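Local coordinates for BH2331 protein (Bacillus halodurans, PDB 1VL5) that probably transfers methyl groups from S-adenosylmethionine to a substrate not yet identified, as a member of the methyltransferase superfamily, at residues Ala143-Asn154 and His165-Trp173; Asn154-Tyr162 and Trp199-Lys209. One frame throughout, in Å; residues are numbered along the deposited sequence.

Both interactions involve helix 147-160, which follows strand 134-142 of the mixed sheet in this Rossmann-type methyltransferase fold. Interaction 1 ties the N-terminal half of that helix, and the loop leading into it, to the loop 165-169 and the start of helix 170-180. Interaction 2 ties its C-terminal half to the end of helix 196-202 and the start of helix 207-218. The two centres are about 18 Å apart, and Asn-154 is common to both pairs of segments. Along the chain the four segments alternate, so the contacts cross. One helix thus meets, along both halves, parts of the chain that come after it.

Interaction 1 of 2, residues Ala143-Asn154 and His165-Trp173; sequences APENDAFDVFYN and HRAWKKSDW
Asp-150 and Arg-166 meet in a two-pronged salt bridge within a network that also takes in Asp-147, Lys-169 and Asp-172. It lies where helix 147-160 of the Rossmann-type fold faces the loop before helix 170-180. Carboxylate and guanidinium are nearly coplanar. NH1 of Arg-166 reaches OD1 of Asp-150 at 2.8 Å, and NH2 reaches OD2; both bonds use syn lone pairs. Arg-166 reaches across with an extended chain, its CG anti to the backbone N (chi1 177°). OD2 of Asp-172 accepts from NH2 of Arg-166 and from N of Lys-169, a second carboxylate for the guanidinium. NZ of Lys-169 meets OD2 of Asp-150 on the anti side, at 2.7 Å, and bonds the backbone O of Pro-144 and of Glu-145 and OD1 of Asp-147. A methionine at Lys-169 would probably leave Asp-147 without its positive mate and two carbonyls without this donor. The inner part is close-packed. The amide of Asn-154 pairs with the backbone of Ala-167, whose CB touches the ring edge of Tyr-153 at CE2 (3.7 Å). The outer side, around exposed Glu-145, is joined partly through a water linking O of Ala-143, OE2 of Glu-145 and N of Lys-170; NZ of Lys-170 also binds it, besides its salt bridge to Glu-243. The Glu-145 carboxylate grips Ser-171 by syn lone pairs: OE2 accepts from N, and OE1 from OG at 2.5 Å.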
loop_
_atom_site.group_PDB
_atom_site.type_symbol
_atom_site.label_atom_id
_atom_site.label_comp_id
_atom_site.label_asym_id
_atom_site.label_seq_id
_atom_site.Cartn_x
_atom_site.Cartn_y
_atom_site.Cartn_z
ATOM N N ALA A 143 10.849 0.938 3.230
ATOM C CA ALA A 143 12.042 1.665 3.627
ATOM C C ALA A 143 13.259 0.743 3.621
ATOM O O ALA A 143 13.114 -0.451 3.871
ATOM C CB ALA A 143 11.829 2.233 5.050
ATOM N N PRO A 144 14.438 1.291 3.303
ATOM C CA PRO A 144 15.698 0.555 3.419
ATOM C C PRO A 144 15.928 -0.010 4.809
ATOM O O PRO A 144 15.458 0.515 5.843
ATOM C CB PRO A 144 16.754 1.626 3.128
ATOM C CG PRO A 144 16.093 2.569 2.269
ATOM C CD PRO A 144 14.656 2.621 2.729
ATOM N N GLU A 145 16.709 -1.062 4.843
ATOM C CA GLU A 145 17.127 -1.601 6.100
ATOM C C GLU A 145 18.072 -0.630 6.790
ATOM O O GLU A 145 18.063 -0.521 8.018
ATOM C CB GLU A 145 17.796 -2.948 5.899
ATOM C CG GLU A 145 16.917 -4.024 5.400
ATOM C CD GLU A 145 15.742 -4.341 6.316
ATOM O OE1 GLU A 145 15.903 -4.356 7.570
ATOM O OE2 GLU A 145 14.656 -4.568 5.733
ATOM N N ASN A 146 18.857 0.091 6.006
ATOM C CA ASN A 146 19.781 1.106 6.544
ATOM C C ASN A 146 18.967 2.212 7.244
ATOM O O ASN A 146 18.039 2.736 6.647
ATOM C CB ASN A 146 20.616 1.677 5.398
ATOM C CG ASN A 146 21.558 2.802 5.857
ATOM O OD1 ASN A 146 21.144 3.912 6.221
ATOM N ND2 ASN A 146 22.806 2.489 5.881
ATOM N N ASP A 147 19.252 2.498 8.526
ATOM C CA ASP A 147 18.394 3.389 9.312
ATOM C C ASP A 147 18.390 4.824 8.856
ATOM O O ASP A 147 17.334 5.488 8.915
ATOM C CB ASP A 147 18.714 3.342 10.823
ATOM C CG ASP A 147 18.395 2.008 11.443
ATOM O OD1 ASP A 147 17.233 1.513 11.313
ATOM O OD2 ASP A 147 19.320 1.412 11.982
ATOM N N ALA A 148 19.560 5.321 8.442
ATOM C CA ALA A 148 19.676 6.693 7.971
ATOM C C ALA A 148 18.844 6.898 6.724
ATOM O O ALA A 148 18.158 7.929 6.608
ATOM C CB ALA A 148 21.113 7.056 7.683
ATOM N N PHE A 149 18.882 5.918 5.818
ATOM C CA PHE A 149 18.090 5.974 4.587
ATOM C C PHE A 149 16.612 5.752 4.795
ATOM O O PHE A 149 15.750 6.318 4.081
ATOM C CB PHE A 149 18.674 5.015 3.525
ATOM C CG PHE A 149 20.099 5.351 3.107
ATOM C CD1 PHE A 149 20.543 6.667 3.080
ATOM C CD2 PHE A 149 20.949 4.359 2.618
ATOM C CE1 PHE A 149 21.838 6.981 2.715
ATOM C CE2 PHE A 149 22.253 4.659 2.218
ATOM C CZ PHE A 149 22.681 5.993 2.228
ATOM N N ASP A 150 16.302 4.883 5.750
ATOM C CA ASP A 150 14.952 4.691 6.237
ATOM C C ASP A 150 14.340 6.002 6.743
ATOM O O ASP A 150 13.280 6.443 6.305
ATOM C CB ASP A 150 15.006 3.648 7.380
ATOM C CG ASP A 150 13.660 3.399 8.072
ATOM O OD1 ASP A 150 12.666 4.067 7.801
ATOM O OD2 ASP A 150 13.616 2.538 8.939
ATOM N N VAL A 151 15.013 6.614 7.699
ATOM C CA VAL A 151 14.534 7.819 8.317
ATOM C C VAL A 151 14.370 8.959 7.275
ATOM O O VAL A 151 13.362 9.714 7.287
ATOM C CB VAL A 151 15.421 8.191 9.509
ATOM C CG1 VAL A 151 14.987 9.509 10.167
ATOM C CG2 VAL A 151 15.333 7.083 10.591
ATOM N N PHE A 152 15.314 9.042 6.356
ATOM C CA PHE A 152 15.334 10.079 5.357
ATOM C C PHE A 152 14.193 9.914 4.377
ATOM O O PHE A 152 13.504 10.887 4.062
ATOM C CB PHE A 152 16.702 10.031 4.629
ATOM C CG PHE A 152 16.792 10.939 3.438
ATOM C CD1 PHE A 152 17.039 12.294 3.582
ATOM C CD2 PHE A 152 16.625 10.448 2.179
ATOM C CE1 PHE A 152 17.111 13.100 2.484
ATOM C CE2 PHE A 152 16.679 11.264 1.109
ATOM C CZ PHE A 152 16.930 12.585 1.252
ATOM N N TYR A 153 14.012 8.677 3.897
ATOM C CA TYR A 153 12.973 8.330 2.936
ATOM C C TYR A 153 11.639 8.680 3.561
ATOM O O TYR A 153 10.829 9.348 2.960
ATOM C CB TYR A 153 13.020 6.824 2.555
ATOM C CG TYR A 153 11.840 6.421 1.729
ATOM C CD1 TYR A 153 11.703 6.880 0.432
ATOM C CD2 TYR A 153 10.807 5.619 2.260
ATOM C CE1 TYR A 153 10.565 6.545 -0.349
ATOM C CE2 TYR A 153 9.638 5.307 1.470
ATOM C CZ TYR A 153 9.542 5.774 0.189
ATOM O OH TYR A 153 8.419 5.481 -0.602
ATOM N N ASN A 154 11.430 8.258 4.801
ATOM C CA ASN A 154 10.184 8.504 5.459
ATOM C C ASN A 154 9.958 10.015 5.754
ATOM O O ASN A 154 8.828 10.509 5.634
ATOM C CB ASN A 154 10.090 7.673 6.736
ATOM C CG ASN A 154 9.497 6.318 6.484
ATOM O OD1 ASN A 154 8.345 6.229 6.069
ATOM N ND2 ASN A 154 10.293 5.255 6.656
ATOM N N HIS A 165 2.148 8.024 7.617
ATOM C CA HIS A 165 2.719 7.601 8.887
ATOM C C HIS A 165 4.112 6.994 8.726
ATOM O O HIS A 165 5.131 7.570 9.151
ATOM C CB HIS A 165 1.786 6.644 9.616
ATOM C CG HIS A 165 2.353 6.150 10.919
ATOM N ND1 HIS A 165 3.018 6.981 11.793
ATOM C CD2 HIS A 165 2.371 4.921 11.486
ATOM C CE1 HIS A 165 3.430 6.283 12.834
ATOM N NE2 HIS A 165 3.039 5.033 12.683
ATOM N N ARG A 166 4.179 5.819 8.110
ATOM C CA ARG A 166 5.469 5.144 7.978
ATOM C C ARG A 166 5.449 4.095 6.911
ATOM O O ARG A 166 4.513 3.306 6.820
ATOM C CB ARG A 166 5.909 4.512 9.302
ATOM C CG ARG A 166 7.192 3.756 9.198
ATOM C CD ARG A 166 7.801 3.379 10.562
ATOM N NE ARG A 166 8.886 2.403 10.396
ATOM C CZ ARG A 166 10.084 2.684 9.867
ATOM N NH1 ARG A 166 10.356 3.892 9.443
ATOM N NH2 ARG A 166 11.001 1.737 9.723
ATOM N N ALA A 167 6.457 4.158 6.061
ATOM C CA ALA A 167 6.842 3.075 5.169
ATOM C C ALA A 167 7.848 2.232 5.932
ATOM O O ALA A 167 8.922 2.700 6.264
ATOM C CB ALA A 167 7.456 3.637 3.886
ATOM N N TRP A 168 7.461 0.992 6.239
ATOM C CA TRP A 168 8.204 0.141 7.115
ATOM C C TRP A 168 9.269 -0.603 6.318
ATOM O O TRP A 168 9.159 -0.731 5.069
ATOM C CB TRP A 168 7.258 -0.822 7.834
ATOM C CG TRP A 168 6.260 -0.128 8.663
ATOM C CD1 TRP A 168 5.097 0.463 8.225
ATOM C CD2 TRP A 168 6.306 0.095 10.083
ATOM N NE1 TRP A 168 4.435 1.033 9.287
ATOM C CE2 TRP A 168 5.162 0.835 10.431
ATOM C CE3 TRP A 168 7.186 -0.280 11.088
ATOM C CZ2 TRP A 168 4.886 1.213 11.746
ATOM C CZ3 TRP A 168 6.931 0.128 12.384
ATOM C CH2 TRP A 168 5.776 0.834 12.706
ATOM N N LYS A 169 10.315 -1.040 7.022
ATOM C CA LYS A 169 11.350 -1.902 6.436
ATOM C C LYS A 169 10.701 -3.225 6.051
ATOM O O LYS A 169 9.722 -3.661 6.674
ATOM C CB LYS A 169 12.517 -2.199 7.383
ATOM C CG LYS A 169 13.225 -0.973 8.015
ATOM C CD LYS A 169 14.282 -1.476 9.005
ATOM C CE LYS A 169 15.157 -0.435 9.766
ATOM N NZ LYS A 169 15.605 0.681 8.963
ATOM N N LYS A 170 11.247 -3.847 5.013
ATOM C CA LYS A 170 10.913 -5.202 4.696
ATOM C C LYS A 170 11.048 -6.132 5.907
ATOM O O LYS A 170 10.190 -6.945 6.141
ATOM C CB LYS A 170 11.753 -5.670 3.504
ATOM C CG LYS A 170 11.395 -4.979 2.198
ATOM C CD LYS A 170 12.145 -5.551 0.972
ATOM C CE LYS A 170 13.640 -5.398 0.998
ATOM N NZ LYS A 170 14.032 -3.953 0.759
ATOM N N SER A 171 12.090 -5.951 6.725
ATOM C CA SER A 171 12.264 -6.731 7.953
ATOM C C SER A 171 11.171 -6.458 8.978
ATOM O O SER A 171 10.806 -7.360 9.730
ATOM C CB SER A 171 13.623 -6.448 8.598
ATOM O OG SER A 171 13.774 -5.046 8.788
ATOM N N ASP A 172 10.645 -5.234 8.988
ATOM C CA ASP A 172 9.567 -4.855 9.901
ATOM C C ASP A 172 8.334 -5.640 9.516
ATOM O O ASP A 172 7.630 -6.143 10.380
ATOM C CB ASP A 172 9.217 -3.366 9.819
ATOM C CG ASP A 172 10.287 -2.425 10.399
ATOM O OD1 ASP A 172 11.044 -2.818 11.307
ATOM O OD2 ASP A 172 10.328 -1.256 9.917
ATOM N N TRP A 173 8.031 -5.716 8.225
ATOM C CA TRP A 173 6.881 -6.489 7.755
ATOM C C TRP A 173 7.024 -7.998 8.021
ATOM O O TRP A 173 6.061 -8.651 8.353
ATOM C CB TRP A 173 6.598 -6.278 6.249
ATOM C CG TRP A 173 5.936 -5.014 5.987
ATOM C CD1 TRP A 173 6.440 -3.949 5.301
ATOM C CD2 TRP A 173 4.640 -4.636 6.428
ATOM N NE1 TRP A 173 5.522 -2.933 5.286
ATOM C CE2 TRP A 173 4.409 -3.329 5.968
ATOM C CE3 TRP A 173 3.629 -5.290 7.149
ATOM C CZ2 TRP A 173 3.243 -2.647 6.233
ATOM C CZ3 TRP A 173 2.459 -4.621 7.393
ATOM C CH2 TRP A 173 2.265 -3.309 6.925
HETATM O O HOH W 1 13.699 -3.039 3.721
#

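Interaction 2 of 2, residues Asn154-Tyr162 and Trp199-Lys209; sequences NYVEKERDY and WCDRMNVTTEK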
loop_
_atom_site.group_PDB
_atom_site.type_symbol
_atom_site.label_atom_id
_atom_site.label_comp_id
_atom_site.label_asym_id
_atom_site.label_seq_id
_atom_site.Cartn_x
_atom_site.Cartn_y
_atom_site.Cartn_z
ATOM N N ASN A 154 11.430 8.258 4.801
ATOM C CA ASN A 154 10.184 8.504 5.459
ATOM C C ASN A 154 9.958 10.015 5.754
ATOM O O ASN A 154 8.828 10.509 5.634
ATOM C CB ASN A 154 10.090 7.673 6.736
ATOM C CG ASN A 154 9.497 6.318 6.484
ATOM O OD1 ASN A 154 8.345 6.229 6.069
ATOM N ND2 ASN A 154 10.293 5.255 6.656
ATOM N N TYR A 155 11.011 10.728 6.152
ATOM C CA TYR A 155 10.885 12.190 6.390
ATOM C C TYR A 155 10.404 12.900 5.110
ATOM O O TYR A 155 9.466 13.712 5.102
ATOM C CB TYR A 155 12.218 12.791 6.864
ATOM C CG TYR A 155 12.181 14.305 6.951
ATOM C CD1 TYR A 155 11.804 14.944 8.115
ATOM C CD2 TYR A 155 12.501 15.086 5.841
ATOM C CE1 TYR A 155 11.744 16.358 8.169
ATOM C CE2 TYR A 155 12.443 16.480 5.881
ATOM C CZ TYR A 155 12.063 17.127 7.033
ATOM O OH TYR A 155 12.037 18.550 7.019
ATOM N N VAL A 156 11.010 12.533 4.002
ATOM C CA VAL A 156 10.630 13.059 2.695
ATOM C C VAL A 156 9.185 12.738 2.290
ATOM O O VAL A 156 8.446 13.602 1.764
ATOM C CB VAL A 156 11.646 12.551 1.640
ATOM C CG1 VAL A 156 11.203 12.889 0.265
ATOM C CG2 VAL A 156 13.079 13.167 1.941
ATOM N N GLU A 157 8.766 11.495 2.521
ATOM C CA GLU A 157 7.391 11.088 2.245
ATOM C C GLU A 157 6.366 11.921 3.026
ATOM O O GLU A 157 5.291 12.311 2.492
ATOM C CB GLU A 157 7.220 9.626 2.637
ATOM C CG GLU A 157 7.881 8.671 1.729
ATOM C CD GLU A 157 7.308 8.738 0.339
ATOM O OE1 GLU A 157 6.080 8.628 0.166
ATOM O OE2 GLU A 157 8.109 8.912 -0.587
ATOM N N LYS A 158 6.696 12.171 4.287
ATOM C CA LYS A 158 5.811 12.933 5.145
ATOM C C LYS A 158 5.753 14.437 4.860
ATOM O O LYS A 158 4.715 15.064 5.035
ATOM C CB LYS A 158 6.088 12.703 6.597
ATOM C CG LYS A 158 4.832 12.971 7.463
ATOM C CD LYS A 158 5.035 12.338 8.844
ATOM C CE LYS A 158 4.019 12.827 9.861
ATOM N NZ LYS A 158 2.841 13.454 9.207
ATOM N N GLU A 159 6.860 15.013 4.436
ATOM C CA GLU A 159 6.816 16.401 3.974
ATOM C C GLU A 159 5.882 16.563 2.816
ATOM O O GLU A 159 5.182 17.524 2.729
ATOM C CB GLU A 159 8.199 16.874 3.581
ATOM C CG GLU A 159 9.077 17.110 4.750
ATOM C CD GLU A 159 8.519 18.100 5.755
ATOM O OE1 GLU A 159 8.294 19.288 5.442
ATOM O OE2 GLU A 159 8.312 17.650 6.887
ATOM N N ARG A 160 5.872 15.596 1.931
ATOM C CA ARG A 160 5.035 15.622 0.763
ATOM C C ARG A 160 3.550 15.253 1.034
ATOM O O ARG A 160 2.651 15.802 0.389
ATOM C CB ARG A 160 5.688 14.723 -0.266
ATOM C CG ARG A 160 4.913 14.606 -1.574
ATOM C CD ARG A 160 4.329 13.273 -1.637
ATOM N NE ARG A 160 3.530 13.087 -2.810
ATOM C CZ ARG A 160 2.854 11.982 -3.017
ATOM N NH1 ARG A 160 2.884 10.983 -2.117
ATOM N NH2 ARG A 160 2.150 11.865 -4.110
ATOM N N ASP A 161 3.312 14.355 2.001
ATOM C CA ASP A 161 1.978 13.898 2.386
ATOM C C ASP A 161 1.881 13.853 3.895
ATOM O O ASP A 161 2.310 12.908 4.527
ATOM C CB ASP A 161 1.693 12.530 1.784
ATOM C CG ASP A 161 0.302 11.985 2.151
ATOM O OD1 ASP A 161 -0.481 12.679 2.789
ATOM O OD2 ASP A 161 0.038 10.824 1.814
ATOM N N TYR A 162 1.319 14.911 4.467
ATOM C CA TYR A 162 1.186 15.074 5.910
ATOM C C TYR A 162 0.497 13.891 6.559
ATOM O O TYR A 162 0.748 13.601 7.717
ATOM N N TRP A 199 4.934 14.121 -8.604
ATOM C CA TRP A 199 4.733 13.460 -7.323
ATOM C C TRP A 199 4.239 14.450 -6.300
ATOM O O TRP A 199 3.321 14.166 -5.565
ATOM C CB TRP A 199 6.062 12.832 -6.907
ATOM C CG TRP A 199 6.123 12.154 -5.586
ATOM C CD1 TRP A 199 5.528 10.973 -5.226
ATOM C CD2 TRP A 199 6.878 12.577 -4.457
ATOM N NE1 TRP A 199 5.859 10.649 -3.949
ATOM C CE2 TRP A 199 6.671 11.619 -3.437
ATOM C CE3 TRP A 199 7.691 13.683 -4.198
ATOM C CZ2 TRP A 199 7.274 11.713 -2.195
ATOM C CZ3 TRP A 199 8.273 13.799 -2.959
ATOM C CH2 TRP A 199 8.050 12.812 -1.960
ATOM N N CYS A 200 4.830 15.634 -6.291
ATOM C CA CYS A 200 4.431 16.704 -5.373
ATOM C C CYS A 200 3.074 17.248 -5.709
ATOM O O CYS A 200 2.295 17.536 -4.812
ATOM C CB CYS A 200 5.456 17.857 -5.375
ATOM S SG CYS A 200 6.924 17.500 -4.386
ATOM N N ASP A 201 2.820 17.437 -7.003
ATOM C CA ASP A 201 1.605 18.014 -7.453
ATOM C C ASP A 201 0.381 17.127 -7.240
ATOM O O ASP A 201 -0.717 17.631 -7.138
ATOM C CB ASP A 201 1.716 18.428 -8.918
ATOM C CG ASP A 201 2.543 19.702 -9.122
ATOM O OD1 ASP A 201 2.985 20.383 -8.155
ATOM O OD2 ASP A 201 2.791 20.008 -10.287
ATOM N N ARG A 202 0.576 15.822 -7.164
ATOM C CA ARG A 202 -0.488 14.890 -6.797
ATOM C C ARG A 202 -0.991 15.133 -5.389
ATOM O O ARG A 202 -2.167 14.920 -5.127
ATOM C CB ARG A 202 -0.029 13.443 -6.950
ATOM C CG ARG A 202 0.252 13.053 -8.420
ATOM C CD ARG A 202 0.287 11.537 -8.651
ATOM N NE ARG A 202 1.433 10.853 -8.032
ATOM C CZ ARG A 202 2.656 10.713 -8.561
ATOM N NH1 ARG A 202 2.979 11.249 -9.735
ATOM N NH2 ARG A 202 3.582 10.039 -7.887
HETATM N N MSE A 203 -0.121 15.609 -4.495
HETATM C CA MSE A 203 -0.554 16.010 -3.155
HETATM C C MSE A 203 -0.848 17.494 -3.036
HETATM O O MSE A 203 -1.001 17.975 -1.924
HETATM C CB MSE A 203 0.481 15.641 -2.082
HETATM C CG MSE A 203 0.521 14.185 -1.724
HETATM SE SE MSE A 203 -1.219 13.502 -1.157
HETATM C CE MSE A 203 -1.800 14.969 0.090
ATOM N N ASN A 204 -0.923 18.225 -4.141
ATOM C CA ASN A 204 -1.199 19.676 -4.086
ATOM C C ASN A 204 -0.248 20.433 -3.137
ATOM O O ASN A 204 -0.636 21.349 -2.426
ATOM C CB ASN A 204 -2.654 19.921 -3.706
ATOM C CG ASN A 204 -3.612 19.418 -4.763
ATOM O OD1 ASN A 204 -3.459 19.722 -5.945
ATOM N ND2 ASN A 204 -4.595 18.627 -4.349
ATOM N N VAL A 205 1.021 20.073 -3.187
ATOM C CA VAL A 205 2.040 20.742 -2.372
ATOM C C VAL A 205 2.242 22.143 -2.926
ATOM O O VAL A 205 2.196 22.315 -4.144
ATOM C CB VAL A 205 3.378 19.974 -2.427
ATOM C CG1 VAL A 205 4.426 20.636 -1.531
ATOM C CG2 VAL A 205 3.178 18.507 -2.024
ATOM N N THR A 206 2.475 23.130 -2.055
ATOM C CA THR A 206 2.660 24.505 -2.495
ATOM C C THR A 206 3.968 24.653 -3.218
ATOM O O THR A 206 4.906 23.934 -2.954
ATOM C CB THR A 206 2.673 25.546 -1.318
ATOM O OG1 THR A 206 3.759 25.259 -0.428
ATOM C CG2 THR A 206 1.392 25.528 -0.536
ATOM N N THR A 207 4.058 25.640 -4.091
ATOM C CA THR A 207 5.334 25.897 -4.761
ATOM C C THR A 207 6.468 26.151 -3.716
ATOM O O THR A 207 7.604 25.717 -3.889
ATOM C CB THR A 207 5.237 27.039 -5.844
ATOM O OG1 THR A 207 5.718 28.267 -5.326
ATOM C CG2 THR A 207 3.804 27.245 -6.360
ATOM N N GLU A 208 6.137 26.834 -2.619
ATOM C CA GLU A 208 7.113 27.097 -1.560
ATOM C C GLU A 208 7.573 25.836 -0.860
ATOM O O GLU A 208 8.772 25.675 -0.585
ATOM C CB GLU A 208 6.549 28.064 -0.504
ATOM C CG GLU A 208 6.886 29.513 -0.764
ATOM C CD GLU A 208 6.184 30.452 0.213
ATOM O OE1 GLU A 208 4.943 30.325 0.360
ATOM O OE2 GLU A 208 6.877 31.309 0.818
ATOM N N LYS A 209 6.627 24.972 -0.524
ATOM C CA LYS A 209 6.945 23.728 0.132
ATOM C C LYS A 209 7.769 22.819 -0.807
ATOM O O LYS A 209 8.676 22.098 -0.368
ATOM C CB LYS A 209 5.659 23.065 0.602
ATOM C CG LYS A 209 5.839 21.711 1.316
ATOM C CD LYS A 209 6.657 21.890 2.594
ATOM C CE LYS A 209 6.552 20.743 3.539
ATOM N NZ LYS A 209 5.200 20.492 4.077
#
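The backbone O of Trp-199 is gripped by two nitrogens of Arg-160, NE and NH2. NE and NH2 of Arg-160 each lie 3.0 Å from O of Trp-199, and both bonds are bent, with N-H...O angles of 142°. The two donors approach from the same face of the carbonyl. This side-on grip joins the last turn of helix 147-160 to helix 196-202, beside the sheet of the methyltransferase fold. The same guanidinium forms a cation-pi stack: it lies flat on the Trp-199 indole, with the planes 10° apart. CZ of Arg-160 sits 3.7 Å from the centroid of the five-membered ring of Trp-199. Further back, CD of Arg-160 makes a CH-pi contact over the six-membered ring. The chain bends at chi2 (-108°), and this lays CB, CG and CD along the indole before the charged end meets the carbonyl. CG of Met-203, a selenomethionine, covers the other face of the guanidinium, 3.4 Å from NE of Arg-160. The group is therefore sandwiched between the indole and the CG methylene of Met-203, and the two bonds help to fix its rotation. The positive charge of Arg-202 is close by and may raise the cost of placing Arg-160 here. Trp-199 is buried, and its ring also meets Phe-194 and Phe-240. CG1 of Val-156 touches its CH2. Helix 196-202 ends in a Schellman motif, with Asn-204 at C-prime. The chain then turns toward helix 207-218, whose N-cap is Thr-206: its OG1 accepts from N of Lys-209. The side chain of Lys-209 returns to Glu-159. Its NZ makes a long salt bridge to OE1 of Glu-159, at 3.6 Å. NZ of Lys-209 also makes a weak bond to the backbone O of Glu-159, at 3.3 Å.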